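Polyketide synthase/nonribosomal peptide synthetase hybrid RzxB (Pseudomonas fluorescens, PDB 5IL6) probably dehydrates beta-hydroxyacyl intermediates through its dehydratase domain during assembly of the polyketide rhizoxin. Local coordinates at residues R76-S81 against A132-V137. Residues are numbered along the deposited sequence; the frame is centred on the assembly and turned at random.
Sequences RGLVIS and ASTAEV
Arg-76 lays its guanidinium over the backbone of Thr-134 and Ala-135, one face of the group turned to Thr-134 OG1 and Ala-135 N. The bend of its chain at chi3 (88°) turns the group across the neighbouring strand, and NH1 comes 3.1 Å from Thr-134 OG1, at an angle too poor for a hydrogen bond. From there the two strands run antiparallel. Gly-77 pairs with Ala-135 through a nearly straight bond, Gly-77 N to Ala-135 O at 2.7 Å, and its return from Ala-135 N to Gly-77 O. Val-79 and Ser-133 exchange a second pair, both bonds 2.9 Å long between the N of one residue and the O of the other. This ladder joins strands 77-85 and 124-135 in the first of the two hotdog folds of the dehydratase domain; on its other edge 77-85 bonds through Leu-78 and Ile-80 to strand 230-239, which probably belongs to the second hotdog. Leu-78, Ile-80, Ala-132 and Thr-134 share the sheet face that carries helix 53-67, the central helix of the hotdog; there Leu-78 CD1 meets Thr-134 CG2 at 3.9 Å. On the other face Val-79 turns CG2, anti to its carbonyl carbon, against both the methyl of Ala-135 (CB at 4.1 Å) and Val-137 CG2 (4.2 Å), both valines also touching Val-238. Further along this side, a water hydrogen-bonds to Ser-133 OG at 2.8 Å and to Ser-81 OG at 2.9 Å, linking two hydroxyls that do not meet directly.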
loop_
_atom_site.group_PDB
_atom_site.type_symbol
_atom_site.label_atom_id
_atom_site.label_comp_id
_atom_site.label_asym_id
_atom_site.label_seq_id
_atom_site.Cartn_x
_atom_site.Cartn_y
_atom_site.Cartn_z
ATOM N N ARG A 76 9.405 -18.224 -5.568
ATOM C CA ARG A 76 8.059 -17.840 -5.966
ATOM C C ARG A 76 7.751 -16.481 -5.352
ATOM O O ARG A 76 8.452 -16.003 -4.458
ATOM C CB ARG A 76 7.020 -18.880 -5.520
ATOM C CG ARG A 76 7.311 -20.300 -5.965
ATOM C CD ARG A 76 6.155 -21.215 -5.611
ATOM N NE ARG A 76 5.161 -21.239 -6.681
ATOM C CZ ARG A 76 3.970 -21.823 -6.597
ATOM N NH1 ARG A 76 3.593 -22.419 -5.473
ATOM N NH2 ARG A 76 3.146 -21.795 -7.635
ATOM N N GLY A 77 6.695 -15.850 -5.849
ATOM C CA GLY A 77 6.264 -14.555 -5.358
ATOM C C GLY A 77 4.905 -14.620 -4.694
ATOM O O GLY A 77 4.076 -15.473 -5.022
ATOM N N LEU A 78 4.694 -13.722 -3.737
ATOM C CA LEU A 78 3.400 -13.568 -3.091
ATOM C C LEU A 78 2.538 -12.655 -3.952
ATOM O O LEU A 78 2.911 -11.505 -4.215
ATOM C CB LEU A 78 3.583 -12.987 -1.689
ATOM C CG LEU A 78 2.659 -13.425 -0.548
ATOM C CD1 LEU A 78 2.343 -14.916 -0.572
ATOM C CD2 LEU A 78 3.319 -13.058 0.773
ATOM N N VAL A 79 1.393 -13.163 -4.399
ATOM C CA VAL A 79 0.510 -12.436 -5.302
ATOM C C VAL A 79 -0.792 -12.151 -4.568
ATOM O O VAL A 79 -1.439 -13.071 -4.053
ATOM C CB VAL A 79 0.244 -13.217 -6.599
ATOM C CG1 VAL A 79 -0.681 -12.423 -7.519
ATOM C CG2 VAL A 79 1.556 -13.545 -7.308
ATOM N N ILE A 80 -1.162 -10.877 -4.510
ATOM C CA ILE A 80 -2.453 -10.438 -4.000
ATOM C C ILE A 80 -3.242 -9.901 -5.184
ATOM O O ILE A 80 -2.719 -9.106 -5.972
ATOM C CB ILE A 80 -2.292 -9.375 -2.899
ATOM C CG1 ILE A 80 -1.500 -9.955 -1.720
ATOM C CG2 ILE A 80 -3.654 -8.861 -2.441
ATOM C CD1 ILE A 80 -1.035 -8.914 -0.718
ATOM N N SER A 81 -4.488 -10.349 -5.322
ATOM C CA SER A 81 -5.284 -10.067 -6.507
ATOM C C SER A 81 -6.666 -9.567 -6.117
ATOM O O SER A 81 -7.225 -9.963 -5.090
ATOM C CB SER A 81 -5.425 -11.314 -7.387
ATOM O OG SER A 81 -4.163 -11.760 -7.851
ATOM N N ALA A 132 -5.467 -14.093 -2.652
ATOM C CA ALA A 132 -4.025 -14.214 -2.777
ATOM C C ALA A 132 -3.658 -15.599 -3.291
ATOM O O ALA A 132 -4.482 -16.518 -3.339
ATOM C CB ALA A 132 -3.327 -13.934 -1.442
ATOM N N SER A 133 -2.395 -15.733 -3.677
ATOM C CA SER A 133 -1.837 -16.985 -4.178
ATOM C C SER A 133 -0.319 -16.841 -4.172
ATOM O O SER A 133 0.222 -15.796 -3.795
ATOM C CB SER A 133 -2.365 -17.309 -5.576
ATOM O OG SER A 133 -1.980 -16.308 -6.504
ATOM N N THR A 134 0.365 -17.903 -4.588
ATOM C CA THR A 134 1.801 -17.868 -4.824
ATOM C C THR A 134 2.060 -18.278 -6.267
ATOM O O THR A 134 1.362 -19.142 -6.806
ATOM C CB THR A 134 2.555 -18.805 -3.873
ATOM O OG1 THR A 134 2.097 -20.148 -4.061
ATOM C CG2 THR A 134 2.313 -18.405 -2.421
ATOM N N ALA A 135 3.053 -17.653 -6.897
ATOM C CA ALA A 135 3.332 -17.936 -8.297
ATOM C C ALA A 135 4.792 -17.661 -8.622
ATOM O O ALA A 135 5.448 -16.847 -7.967
ATOM C CB ALA A 135 2.446 -17.091 -9.218
ATOM N N GLU A 136 5.295 -18.358 -9.640
ATOM C CA GLU A 136 6.510 -17.915 -10.309
ATOM C C GLU A 136 6.167 -16.665 -11.111
ATOM O O GLU A 136 5.230 -16.684 -11.916
ATOM C CB GLU A 136 7.045 -19.006 -11.241
ATOM C CG GLU A 136 7.213 -20.387 -10.627
ATOM C CD GLU A 136 7.439 -21.458 -11.684
ATOM O OE1 GLU A 136 6.440 -22.026 -12.182
ATOM O OE2 GLU A 136 8.611 -21.716 -12.037
ATOM N N VAL A 137 6.909 -15.576 -10.902
ATOM C CA VAL A 137 6.597 -14.331 -11.593
ATOM C C VAL A 137 7.843 -13.740 -12.239
ATOM O O VAL A 137 8.978 -13.972 -11.814
ATOM C CB VAL A 137 5.921 -13.304 -10.657
ATOM C CG1 VAL A 137 5.557 -12.035 -11.428
ATOM C CG2 VAL A 137 4.676 -13.915 -10.035
HETATM O O HOH W 1 -3.865 -14.252 -6.321
#